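Long-range contacts in NOL1/NOP2/sun family protein (Enterococcus faecium, PDB 3M4X), which probably transfers methyl groups from S-adenosylmethionine to cytosine bases of ribosomal RNA: residues K108-C113 with D177-D182; A183-E188 with Y232-F237. All blocks are in the same frame, centred on the assembly; numbering follows the deposited sequence.

Contact 1. Residues K108-C113 with D177-D182; sequences KVLDLC and DRIVVD
With chi1 of Leu-110 at 175°, its CG swings away from the backbone N, while chi1 of Ile-179 at -57° puts CG1 beside its own N and CG2 anti to it. CG1 therefore lies against Leu-110 CB and CG2 3.9 Å from Leu-110 CD2, the two side chains running alongside each other. Leu-112 and Val-181 repeat this pairing, where both also pack against Ile-216 and Ala-220 of helix 205-222. Parallel pairing builds the Rossmann-like sheet of class I methyltransferases; strand 108-111 leads into the segment that, in this family, normally forms the methyl-donor site. Leu-110 is gripped twice, giving its N to Arg-178 O and receiving Val-180 N on its O, each at 2.8 Å. At the N-terminal end, Asp-177 OD2 accepts Lys-108 N with its anti lone pair, at 2.8 Å and almost straight (172°). The other oxygen, OD1, forms a salt bridge with Lys-225, and Lys-108 NZ hydrogen-bonds to Phe-175 O and makes a cation-pi contact with that ring. At the C-terminal end the chains spread apart and a water bridges them, accepting Cys-113 N at 3.0 Å and Asp-182 N at 2.8 Å. Asp-111 OD2 and Val-180 O are also within hydrogen-bonding distance of it, though it may lack protons for every acceptor; Val-180 O receives Leu-112 N at 3.0 Å, and Asp-111 OD1 is held by Ser-120.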
loop_
_atom_site.group_PDB
_atom_site.type_symbol
_atom_site.label_atom_id
_atom_site.label_comp_id
_atom_site.label_asym_id
_atom_site.label_seq_id
_atom_site.Cartn_x
_atom_site.Cartn_y
_atom_site.Cartn_z
ATOM N N LYS A 108 11.368 7.369 7.259
ATOM C CA LYS A 108 10.440 6.604 8.080
ATOM C C LYS A 108 9.020 7.063 7.743
ATOM O O LYS A 108 8.678 8.239 7.898
ATOM C CB LYS A 108 10.768 6.762 9.568
ATOM C CG LYS A 108 12.163 6.225 9.926
ATOM C CD LYS A 108 12.588 6.630 11.340
ATOM C CE LYS A 108 13.015 8.084 11.407
ATOM N NZ LYS A 108 13.231 8.511 12.829
ATOM N N VAL A 109 8.202 6.128 7.262
ATOM C CA VAL A 109 6.911 6.480 6.682
ATOM C C VAL A 109 5.786 5.690 7.334
ATOM O O VAL A 109 5.908 4.503 7.554
ATOM C CB VAL A 109 6.894 6.238 5.134
ATOM C CG1 VAL A 109 5.543 6.620 4.534
ATOM C CG2 VAL A 109 8.023 6.989 4.453
ATOM N N LEU A 110 4.684 6.363 7.643
ATOM C CA LEU A 110 3.539 5.689 8.244
ATOM C C LEU A 110 2.324 5.804 7.329
ATOM O O LEU A 110 2.006 6.884 6.859
ATOM C CB LEU A 110 3.228 6.287 9.631
ATOM C CG LEU A 110 1.977 5.769 10.360
ATOM C CD1 LEU A 110 2.138 4.295 10.714
ATOM C CD2 LEU A 110 1.705 6.581 11.620
ATOM N N ASP A 111 1.691 4.671 7.049
ATOM C CA ASP A 111 0.380 4.622 6.411
ATOM C C ASP A 111 -0.602 4.222 7.507
ATOM O O ASP A 111 -0.687 3.049 7.883
ATOM C CB ASP A 111 0.362 3.577 5.293
ATOM C CG ASP A 111 -0.846 3.723 4.369
ATOM O OD1 ASP A 111 -0.916 2.996 3.349
ATOM O OD2 ASP A 111 -1.732 4.561 4.654
ATOM N N LEU A 112 -1.328 5.197 8.032
ATOM C CA LEU A 112 -2.074 5.000 9.277
ATOM C C LEU A 112 -3.386 4.209 9.132
ATOM O O LEU A 112 -3.727 3.399 9.986
ATOM C CB LEU A 112 -2.306 6.349 9.959
ATOM C CG LEU A 112 -2.907 6.371 11.363
ATOM C CD1 LEU A 112 -2.045 5.611 12.364
ATOM C CD2 LEU A 112 -3.072 7.800 11.801
ATOM N N CYS A 113 -4.112 4.435 8.047
ATOM C CA CYS A 113 -5.329 3.672 7.771
ATOM C C CYS A 113 -5.188 2.967 6.426
ATOM O O CYS A 113 -5.645 3.475 5.405
ATOM C CB CYS A 113 -6.531 4.621 7.764
ATOM S SG CYS A 113 -6.545 5.745 9.176
ATOM N N ASP A 177 9.145 10.644 9.365
ATOM C CA ASP A 177 9.311 11.712 8.382
ATOM C C ASP A 177 8.008 12.055 7.680
ATOM O O ASP A 177 7.822 13.163 7.198
ATOM C CB ASP A 177 10.305 11.285 7.304
ATOM C CG ASP A 177 11.688 11.116 7.838
ATOM O OD1 ASP A 177 12.302 12.151 8.154
ATOM O OD2 ASP A 177 12.159 9.957 7.946
ATOM N N ARG A 178 7.106 11.095 7.606
ATOM C CA ARG A 178 6.012 11.221 6.671
ATOM C C ARG A 178 4.879 10.335 7.112
ATOM O O ARG A 178 5.091 9.167 7.451
ATOM C CB ARG A 178 6.508 10.790 5.296
ATOM C CG ARG A 178 5.623 11.109 4.104
ATOM C CD ARG A 178 6.542 11.209 2.859
ATOM N NE ARG A 178 6.421 12.530 2.279
ATOM C CZ ARG A 178 7.362 13.456 2.287
ATOM N NH1 ARG A 178 8.542 13.224 2.822
ATOM N NH2 ARG A 178 7.109 14.624 1.738
ATOM N N ILE A 179 3.677 10.900 7.144
ATOM C CA ILE A 179 2.509 10.128 7.527
ATOM C C ILE A 179 1.351 10.353 6.567
ATOM O O ILE A 179 1.002 11.486 6.245
ATOM C CB ILE A 179 2.056 10.447 8.974
ATOM C CG1 ILE A 179 3.192 10.197 9.974
ATOM C CG2 ILE A 179 0.810 9.632 9.339
ATOM C CD1 ILE A 179 2.804 10.499 11.435
ATOM N N VAL A 180 0.753 9.259 6.124
ATOM C CA VAL A 180 -0.385 9.319 5.244
ATOM C C VAL A 180 -1.611 8.856 6.005
ATOM O O VAL A 180 -1.659 7.736 6.530
ATOM C CB VAL A 180 -0.187 8.427 4.014
ATOM C CG1 VAL A 180 -1.450 8.388 3.178
ATOM C CG2 VAL A 180 1.001 8.912 3.204
ATOM N N VAL A 181 -2.599 9.738 6.056
ATOM C CA VAL A 181 -3.870 9.469 6.696
ATOM C C VAL A 181 -4.983 9.518 5.647
ATOM O O VAL A 181 -5.476 10.590 5.290
ATOM C CB VAL A 181 -4.169 10.525 7.773
ATOM C CG1 VAL A 181 -5.483 10.200 8.495
ATOM C CG2 VAL A 181 -3.016 10.614 8.759
ATOM N N ASP A 182 -5.349 8.351 5.139
ATOM C CA ASP A 182 -6.493 8.224 4.249
ATOM C C ASP A 182 -7.668 7.909 5.168
ATOM O O ASP A 182 -7.952 6.763 5.470
ATOM C CB ASP A 182 -6.212 7.108 3.243
ATOM C CG ASP A 182 -7.404 6.770 2.368
ATOM O OD1 ASP A 182 -8.141 7.682 1.923
ATOM O OD2 ASP A 182 -7.585 5.562 2.119
HETATM O O HOH W 1 -3.658 6.208 5.723
#

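Contact 2. Residues A183-E188 with Y232-F237; sequences APCSGE and YSTCTF
Ala-183 N continues the pairing of the sheet by donating to Ser-233 O at 2.9 Å, while Ala-183 CB comes obliquely to the ring of Tyr-232, 3.6 Å from CE1. Two sequence signatures of the RNA cytosine-5 methyltransferases meet from this point: the Pro-Cys of motif IV, here Pro-184 and Cys-185, and the Thr-Cys of motif VI, here Thr-234 and Cys-235. Tyr-232 OH is itself tied to the carbonyl of Glu-241, which anchors the hydroxyl end of the ring. The chain then carries Cys-185 past the C-terminal end of strand 228-234. A chi1 of 40° places its SG between backbone N and carbonyl carbon, where it accepts Cys-235 N at 3.2 Å along a fairly straight line (160°). The two sulfurs, Cys-185 SG and Cys-235 SG, lie 3.6 Å apart, touching without a covalent link; Cys-185 is poorly ordered, so its sulfur position, and with it the bond from Cys-235 N and the S-S distance, is approximate. Relatives use both cysteines in catalysis, so the active site is probably here. Ser-186 OG accepts the hydroxyl of Thr-236, with OG1 2.6 Å away, and has Glu-241 as a second partner. Gly-187 adopts a positive phi, a conformation glycine takes easily, and its CA passes close to Cys-235 O. Glu-188 N then gives a weak bond to Thr-236 OG1, at 3.3 Å. Its side chain crosses the threonine, and its carboxylate is shared: OE2 takes Trp-201 NE1, and OE1 accepts Phe-237 N at 3.3 Å from 47° above the carboxylate plane. Glu-188 O approaches the ring of that phenylalanine obliquely, 3.2 Å from CE1.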
loop_
_atom_site.group_PDB
_atom_site.type_symbol
_atom_site.label_atom_id
_atom_site.label_comp_id
_atom_site.label_asym_id
_atom_site.label_seq_id
_atom_site.Cartn_x
_atom_site.Cartn_y
_atom_site.Cartn_z
ATOM N N ALA A 183 -8.324 8.959 5.646
ATOM C CA ALA A 183 -9.245 8.853 6.771
ATOM C C ALA A 183 -10.568 8.206 6.432
ATOM O O ALA A 183 -11.125 8.448 5.362
ATOM C CB ALA A 183 -9.487 10.225 7.372
ATOM N N PRO A 184 -11.091 7.391 7.357
ATOM C CA PRO A 184 -12.468 6.928 7.173
ATOM C C PRO A 184 -13.307 8.168 6.999
ATOM O O PRO A 184 -13.094 9.157 7.719
ATOM C CB PRO A 184 -12.810 6.261 8.515
ATOM C CG PRO A 184 -11.485 5.994 9.181
ATOM C CD PRO A 184 -10.557 7.068 8.690
ATOM N N CYS A 185 -14.229 8.142 6.046
ATOM C CA CYS A 185 -15.002 9.336 5.719
ATOM C C CYS A 185 -16.405 8.948 5.235
ATOM O O CYS A 185 -16.726 7.760 5.167
ATOM C CB CYS A 185 -14.244 10.150 4.669
ATOM S SG CYS A 185 -13.450 9.143 3.386
ATOM N N SER A 186 -17.235 9.933 4.891
ATOM C CA SER A 186 -18.639 9.654 4.545
ATOM C C SER A 186 -18.829 8.858 3.251
ATOM O O SER A 186 -19.884 8.252 3.038
ATOM C CB SER A 186 -19.500 10.930 4.555
ATOM O OG SER A 186 -18.895 11.996 3.842
ATOM N N GLY A 187 -17.814 8.855 2.394
ATOM C CA GLY A 187 -17.806 7.976 1.234
ATOM C C GLY A 187 -18.704 8.391 0.081
ATOM O O GLY A 187 -19.291 7.549 -0.598
ATOM N N GLU A 188 -18.809 9.694 -0.150
ATOM C CA GLU A 188 -19.622 10.192 -1.244
ATOM C C GLU A 188 -18.902 10.004 -2.567
ATOM O O GLU A 188 -19.511 10.084 -3.632
ATOM C CB GLU A 188 -19.985 11.655 -1.017
ATOM C CG GLU A 188 -20.592 11.904 0.343
ATOM C CD GLU A 188 -20.609 13.375 0.702
ATOM O OE1 GLU A 188 -20.028 14.175 -0.062
ATOM O OE2 GLU A 188 -21.206 13.733 1.740
ATOM N N TYR A 232 -3.091 14.167 4.174
ATOM C CA TYR A 232 -4.465 13.826 4.557
ATOM C C TYR A 232 -5.354 13.654 3.338
ATOM O O TYR A 232 -5.316 14.459 2.405
ATOM C CB TYR A 232 -5.066 14.921 5.436
ATOM C CG TYR A 232 -6.535 14.729 5.780
ATOM C CD1 TYR A 232 -6.923 13.799 6.728
ATOM C CD2 TYR A 232 -7.529 15.493 5.165
ATOM C CE1 TYR A 232 -8.248 13.627 7.067
ATOM C CE2 TYR A 232 -8.877 15.329 5.493
ATOM C CZ TYR A 232 -9.228 14.396 6.456
ATOM O OH TYR A 232 -10.554 14.203 6.814
ATOM N N SER A 233 -6.177 12.618 3.353
ATOM C CA SER A 233 -7.022 12.352 2.201
ATOM C C SER A 233 -8.334 11.717 2.577
ATOM O O SER A 233 -8.491 11.117 3.647
ATOM C CB SER A 233 -6.318 11.456 1.197
ATOM O OG SER A 233 -6.435 10.100 1.591
ATOM N N THR A 234 -9.268 11.812 1.645
ATOM C CA THR A 234 -10.617 11.394 1.903
ATOM C C THR A 234 -11.257 11.021 0.567
ATOM O O THR A 234 -10.851 11.528 -0.476
ATOM C CB THR A 234 -11.338 12.562 2.609
ATOM O OG1 THR A 234 -11.720 12.167 3.935
ATOM C CG2 THR A 234 -12.514 13.040 1.811
ATOM N N CYS A 235 -12.221 10.107 0.579
ATOM C CA CYS A 235 -12.956 9.800 -0.643
ATOM C C CYS A 235 -14.383 10.336 -0.551
ATOM O O CYS A 235 -15.346 9.659 -0.878
ATOM C CB CYS A 235 -12.930 8.298 -0.963
ATOM S SG CYS A 235 -13.656 7.235 0.300
ATOM N N THR A 236 -14.506 11.569 -0.082
ATOM C CA THR A 236 -15.802 12.196 0.059
ATOM C C THR A 236 -15.670 13.633 -0.383
ATOM O O THR A 236 -14.558 14.158 -0.475
ATOM C CB THR A 236 -16.322 12.136 1.507
ATOM O OG1 THR A 236 -17.732 12.387 1.511
ATOM C CG2 THR A 236 -15.605 13.171 2.407
ATOM N N PHE A 237 -16.805 14.265 -0.653
ATOM C CA PHE A 237 -16.827 15.632 -1.165
ATOM C C PHE A 237 -17.087 16.664 -0.068
ATOM O O PHE A 237 -16.847 17.859 -0.262
ATOM C CB PHE A 237 -17.900 15.779 -2.265
ATOM C CG PHE A 237 -17.708 14.849 -3.429
ATOM C CD1 PHE A 237 -18.579 13.784 -3.638
ATOM C CD2 PHE A 237 -16.654 15.030 -4.310
ATOM C CE1 PHE A 237 -18.403 12.920 -4.712
ATOM C CE2 PHE A 237 -16.463 14.165 -5.380
ATOM C CZ PHE A 237 -17.344 13.109 -5.585
#

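How the contacts relate
The two contacts follow one another along the sequence: 177-182 runs straight on into 183-188, so the same chain passes from one to the other. Their centres lie about 16 Å apart in one mixed sheet, where strand 176-182 pairs with strand 108-111 in contact 1 and with strand 228-234 on its other edge. Val-181 O and Ser-233 N, 2.9 Å apart and probably hydrogen-bonded, join the two directly; helix 205-222 packs on side chains of both. Strand ends that point the same way thus bring the probable methyl-donor region after strand 108-111 near the neighbouring cysteines Cys-185 and Cys-235, consistent with one methyltransferase active site.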